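Side-chain contacts in amino Transferase (Eubacterium rectale, PDB 3ELE), which probably transfers amino groups between amino acids and keto acids with pyridoxal-5'-phosphate as cofactor, as a class I and II aminotransferase: residues A[325-330]-A[336-341]; A[349-354]-A[393-398]. One frame throughout, in Å; residues are numbered along the deposited sequence.

Interaction 1. Residues A[325-330]-A[336-341]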
# COMPACT_ATOMS: atom_id res chain seq x y z
N TYR A 325 -37.89 -18.82 4.58
CA TYR A 325 -36.60 -18.51 5.21
C TYR A 325 -36.73 -17.30 6.11
O TYR A 325 -37.54 -16.41 5.84
CB TYR A 325 -35.52 -18.21 4.16
CG TYR A 325 -35.10 -19.39 3.31
CD1 TYR A 325 -34.08 -20.24 3.75
CD2 TYR A 325 -35.68 -19.64 2.07
CE1 TYR A 325 -33.65 -21.32 2.97
CE2 TYR A 325 -35.27 -20.72 1.28
CZ TYR A 325 -34.25 -21.55 1.74
OH TYR A 325 -33.83 -22.62 0.98
N HIS A 326 -35.95 -17.27 7.19
CA HIS A 326 -35.91 -16.09 8.06
C HIS A 326 -34.69 -15.25 7.68
O HIS A 326 -33.55 -15.64 7.97
CB HIS A 326 -35.86 -16.41 9.56
CG HIS A 326 -35.64 -15.18 10.40
ND1 HIS A 326 -36.66 -14.30 10.70
CD2 HIS A 326 -34.51 -14.62 10.88
CE1 HIS A 326 -36.17 -13.29 11.39
NE2 HIS A 326 -34.86 -13.45 11.51
N CYS A 327 -34.96 -14.10 7.06
CA CYS A 327 -33.94 -13.14 6.65
C CYS A 327 -34.03 -11.90 7.54
O CYS A 327 -35.12 -11.43 7.88
CB CYS A 327 -34.19 -12.66 5.22
SG CYS A 327 -34.47 -13.91 3.96
N PHE A 328 -32.87 -11.38 7.92
CA PHE A 328 -32.78 -10.08 8.61
C PHE A 328 -32.83 -9.06 7.46
O PHE A 328 -31.99 -9.14 6.55
CB PHE A 328 -31.49 -9.99 9.43
CG PHE A 328 -31.14 -8.61 9.90
CD1 PHE A 328 -32.02 -7.90 10.73
CD2 PHE A 328 -29.93 -8.01 9.53
CE1 PHE A 328 -31.69 -6.60 11.17
CE2 PHE A 328 -29.60 -6.72 9.97
CZ PHE A 328 -30.48 -6.02 10.79
N LYS A 329 -33.79 -8.13 7.48
CA LYS A 329 -33.89 -7.13 6.40
C LYS A 329 -32.76 -6.11 6.59
O LYS A 329 -32.79 -5.38 7.57
CB LYS A 329 -35.26 -6.43 6.34
CG LYS A 329 -35.44 -5.58 5.05
CD LYS A 329 -36.87 -5.10 4.84
CE LYS A 329 -37.00 -4.37 3.47
NZ LYS A 329 -38.40 -3.92 3.08
N PRO A 330 -31.77 -6.07 5.68
CA PRO A 330 -30.65 -5.15 5.90
C PRO A 330 -30.97 -3.72 5.49
O PRO A 330 -31.65 -3.52 4.48
CB PRO A 330 -29.56 -5.72 4.98
CG PRO A 330 -30.31 -6.31 3.85
CD PRO A 330 -31.62 -6.78 4.39
N MSE A 336 -27.07 -10.11 2.55
CA MSE A 336 -28.24 -10.48 3.32
C MSE A 336 -27.87 -11.60 4.29
O MSE A 336 -27.25 -12.61 3.89
CB MSE A 336 -29.40 -10.87 2.43
CG MSE A 336 -30.71 -11.01 3.22
SE MSE A 336 -32.18 -11.04 2.08
CE MSE A 336 -32.08 -9.24 1.49
N PHE A 337 -28.28 -11.43 5.54
CA PHE A 337 -27.99 -12.37 6.63
C PHE A 337 -29.27 -13.19 6.82
O PHE A 337 -30.32 -12.65 7.22
CB PHE A 337 -27.56 -11.58 7.88
CG PHE A 337 -26.47 -12.23 8.67
CD1 PHE A 337 -25.24 -12.49 8.07
CD2 PHE A 337 -26.63 -12.54 10.02
CE1 PHE A 337 -24.23 -13.10 8.78
CE2 PHE A 337 -25.61 -13.12 10.75
CZ PHE A 337 -24.39 -13.39 10.13
N VAL A 338 -29.19 -14.49 6.50
CA VAL A 338 -30.33 -15.43 6.51
C VAL A 338 -30.05 -16.55 7.50
O VAL A 338 -28.92 -17.07 7.57
CB VAL A 338 -30.56 -16.00 5.10
CG1 VAL A 338 -31.77 -16.97 5.03
CG2 VAL A 338 -30.75 -14.87 4.09
N LYS A 339 -31.06 -16.91 8.30
CA LYS A 339 -30.90 -18.01 9.25
C LYS A 339 -30.87 -19.36 8.50
O LYS A 339 -31.71 -19.61 7.64
CB LYS A 339 -31.97 -18.02 10.36
CG LYS A 339 -31.49 -19.00 11.43
CD LYS A 339 -32.04 -19.00 12.80
CE LYS A 339 -31.02 -19.79 13.72
NZ LYS A 339 -30.26 -20.97 13.04
N ALA A 340 -29.89 -20.20 8.84
CA ALA A 340 -29.78 -21.55 8.26
C ALA A 340 -30.97 -22.42 8.73
O ALA A 340 -31.55 -22.17 9.79
CB ALA A 340 -28.47 -22.21 8.67
N LEU A 341 -31.33 -23.42 7.93
CA LEU A 341 -32.46 -24.31 8.25
C LEU A 341 -32.12 -25.33 9.33
O LEU A 341 -33.01 -26.02 9.83
CB LEU A 341 -33.03 -24.94 6.99
CG LEU A 341 -33.46 -23.92 5.93
CD1 LEU A 341 -34.04 -24.62 4.74
CD2 LEU A 341 -34.46 -22.89 6.46
O HOH W 1 -34.33 -19.46 7.74
O HOH W 2 -29.27 -8.92 6.12
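With its ring swung away from its own carbonyl carbon (chi1 -68°), Tyr325 meets Leu341, whose CG takes the same setting (chi1 -56°); the two side chains cross at about a right angle. Leu341 CD1 lies obliquely to the ring, 3.8 Å from Tyr325 CE1, and CD2 is 3.8 Å from Tyr325 CD1, while Tyr325 OH donates a hydrogen bond to Phe389 O. Cutting Leu341 back to an alanine would probably leave Tyr325 CD1 and CE1 without the two methyls and open a gap beside Phe348 and Tyr393. Val338 aims CG2 at Cys327 SG, 3.8 Å away, and lays CG1 near Tyr325 CB. Met336, present as selenomethionine, brings SE 4.1 Å from Cys327 SG, then bends at its last torsion and sets CE 3.8 Å from Pro330 CD. Two nearly straight backbone bonds tie the chains, Lys339 N to His326 O at 2.8 Å and Phe328 N to Phe337 O at 2.9 Å. Beyond them, one water links His326 N to Lys339 O and another links Phe328 O to Phe337 N. This is an antiparallel beta hairpin at the edge of a small sheet, with Cys327 packed on Tyr317 and Leu320 of helix 306-323.

Interaction 2. Residues A[349-354]-A[393-398]. With EDO (1,2-ethanediol), chain G.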
# COMPACT_ATOMS: atom_id res chain seq x y z
N CYS A 349 -24.98 -25.11 4.15
CA CYS A 349 -24.32 -24.60 2.92
C CYS A 349 -23.98 -25.72 1.94
O CYS A 349 -23.96 -25.46 0.74
CB CYS A 349 -23.09 -23.75 3.22
SG CYS A 349 -23.56 -22.22 3.94
N GLU A 350 -23.70 -26.93 2.45
CA GLU A 350 -23.49 -28.12 1.63
C GLU A 350 -24.78 -28.54 0.94
O GLU A 350 -24.74 -28.90 -0.23
CB GLU A 350 -22.91 -29.32 2.42
CG GLU A 350 -21.43 -29.19 2.82
CD GLU A 350 -20.46 -29.19 1.62
OE1 GLU A 350 -20.85 -29.59 0.49
OE2 GLU A 350 -19.30 -28.80 1.82
N LYS A 351 -25.90 -28.52 1.68
CA LYS A 351 -27.22 -28.83 1.09
C LYS A 351 -27.61 -27.80 0.01
O LYS A 351 -28.18 -28.17 -1.02
CB LYS A 351 -28.30 -28.92 2.18
CG LYS A 351 -28.16 -30.11 3.13
CD LYS A 351 -28.40 -31.42 2.42
CE LYS A 351 -28.44 -32.62 3.35
NZ LYS A 351 -28.68 -33.86 2.54
N ALA A 352 -27.30 -26.52 0.25
CA ALA A 352 -27.50 -25.45 -0.74
C ALA A 352 -26.68 -25.78 -1.98
O ALA A 352 -27.20 -25.74 -3.09
CB ALA A 352 -27.07 -24.10 -0.16
N LYS A 353 -25.41 -26.16 -1.75
CA LYS A 353 -24.46 -26.55 -2.83
C LYS A 353 -25.02 -27.66 -3.74
O LYS A 353 -24.74 -27.65 -4.94
CB LYS A 353 -23.10 -26.98 -2.23
CG LYS A 353 -21.91 -26.33 -2.85
CD LYS A 353 -20.65 -26.82 -2.15
CE LYS A 353 -19.47 -25.91 -2.38
NZ LYS A 353 -18.26 -26.44 -1.68
N GLU A 354 -25.84 -28.58 -3.20
CA GLU A 354 -26.49 -29.65 -4.00
C GLU A 354 -27.40 -29.12 -5.12
O GLU A 354 -27.70 -29.87 -6.06
CB GLU A 354 -27.34 -30.60 -3.13
CG GLU A 354 -26.62 -31.38 -2.03
CD GLU A 354 -27.54 -32.36 -1.26
OE1 GLU A 354 -28.78 -32.22 -1.30
OE2 GLU A 354 -27.00 -33.28 -0.60
N TYR A 393 -35.17 -25.59 0.74
CA TYR A 393 -36.14 -25.48 1.84
C TYR A 393 -36.91 -26.79 2.07
O TYR A 393 -37.01 -27.25 3.21
CB TYR A 393 -37.13 -24.34 1.55
CG TYR A 393 -37.93 -23.96 2.76
CD1 TYR A 393 -37.41 -23.07 3.70
CD2 TYR A 393 -39.21 -24.49 2.98
CE1 TYR A 393 -38.12 -22.71 4.81
CE2 TYR A 393 -39.94 -24.13 4.11
CZ TYR A 393 -39.37 -23.23 5.02
OH TYR A 393 -40.03 -22.84 6.13
N LYS A 394 -37.42 -27.35 0.97
CA LYS A 394 -38.10 -28.66 0.94
C LYS A 394 -37.30 -29.84 1.52
O LYS A 394 -37.91 -30.77 2.03
CB LYS A 394 -38.56 -29.05 -0.49
CG LYS A 394 -40.04 -28.83 -0.81
CD LYS A 394 -40.42 -27.40 -1.13
CE LYS A 394 -41.90 -27.33 -1.53
NZ LYS A 394 -42.33 -25.97 -1.96
N LYS A 395 -35.97 -29.81 1.40
CA LYS A 395 -35.09 -30.86 1.99
C LYS A 395 -35.28 -30.97 3.50
O LYS A 395 -35.20 -32.07 4.05
CB LYS A 395 -33.59 -30.59 1.73
CG LYS A 395 -33.13 -30.55 0.26
CD LYS A 395 -31.65 -30.12 0.16
CE LYS A 395 -31.18 -29.95 -1.29
NZ LYS A 395 -31.17 -31.20 -2.07
N TYR A 396 -35.48 -29.82 4.15
CA TYR A 396 -35.69 -29.70 5.59
C TYR A 396 -37.14 -29.77 6.01
O TYR A 396 -37.44 -30.33 7.06
CB TYR A 396 -35.10 -28.38 6.09
CG TYR A 396 -33.60 -28.34 6.00
CD1 TYR A 396 -32.82 -28.76 7.08
CD2 TYR A 396 -32.95 -27.89 4.84
CE1 TYR A 396 -31.44 -28.72 7.02
CE2 TYR A 396 -31.56 -27.86 4.77
CZ TYR A 396 -30.81 -28.27 5.86
OH TYR A 396 -29.44 -28.24 5.83
N ASN A 397 -38.02 -29.18 5.20
CA ASN A 397 -39.46 -29.08 5.48
C ASN A 397 -40.25 -29.84 4.41
O ASN A 397 -40.68 -29.28 3.40
CB ASN A 397 -39.83 -27.61 5.56
CG ASN A 397 -39.01 -26.87 6.59
OD1 ASN A 397 -39.24 -27.01 7.79
ND2 ASN A 397 -38.01 -26.11 6.14
N LYS A 398 -40.40 -31.14 4.65
CA LYS A 398 -41.10 -32.05 3.74
C LYS A 398 -42.60 -31.91 3.90
O LYS A 398 -43.12 -31.28 4.82
CB LYS A 398 -40.62 -33.49 4.00
CG LYS A 398 -39.14 -33.70 3.58
CD LYS A 398 -38.30 -34.42 4.65
CE LYS A 398 -38.06 -33.49 5.87
NZ LYS A 398 -37.12 -34.04 6.88
OXT LYS A 398 -43.35 -32.42 3.07
C1 EDO G . -25.01 -30.84 -7.50
O1 EDO G . -26.01 -31.84 -7.26
C2 EDO G . -23.72 -31.51 -7.91
O2 EDO G . -22.62 -30.69 -7.51
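Lys351 lays the start of its side chain across the phenol end of Tyr396 and the aliphatic part of Lys395. Its CG stands 3.5 Å from Tyr396 OH and lies obliquely to the ring, while its CB is 4.1 Å from Lys395 CD. The hydroxyl thus has carbon against it here; its hydrogen-bond partner is Glu342 OE2, in the chain ahead of helix 345-353. A bend at the second torsion of Lys351 (chi2 -67°) turns the rest of the chain away from Lys395, and the ammonium ends in a long salt bridge with Glu354 OE2, 3.6 Å from Lys351 NZ. Lys395 reaches across obliquely, extended as far as CE and bent only at the last torsion (chi4 -65°). That bend brings Lys395 NZ 2.7 Å from Glu354 OE1, which it meets nearly along the C-O axis. Two helical parts of the chain are bridged in this way at the protein surface: segment 349-354, which lies on helix 345-353, and the last turn of the C-terminal helix 379-396. Lys351, Glu354 and Lys395 form a salt-bridge network in which each carboxylate oxygen of Glu354 faces a different lysine. The carboxylate between them probably offsets the like charges of the two ammonium groups, whose nitrogens, Lys351 NZ and Lys395 NZ, stand 5.9 Å apart. Lys395 NZ also makes a salt bridge with Glu355 OE2. Lower on the same lysine, CE lies 3.5 Å from Lys351 O. On the backbone of Glu354, the carbonyl oxygen accepts a hydrogen bond from O1 of a 1,2-ethanediol, probably left from the crystallisation liquor.

Interaction 1 and interaction 2 have centres 15 Å apart and follow in series along the chain, strand 335-339 being followed, after a short link, by helix 345-353. They also touch directly: Leu341 CD1 packs 3.4 Å from Tyr396 CD2 and 3.7 Å from Tyr393 CA, and the rings of Tyr325 and Tyr393 meet edge-to-face. The end of the hairpin thus rests on the C-terminal helix whose last turn is tied to residues 349-354. Burial falls from the largely buried interaction 1 to the surface salt bridges of interaction 2. On the hairpin, the side chain of Phe337 is about 12 Å from a bound pyridoxal-5'-phosphate, and neither contact contributes a residue to its pocket.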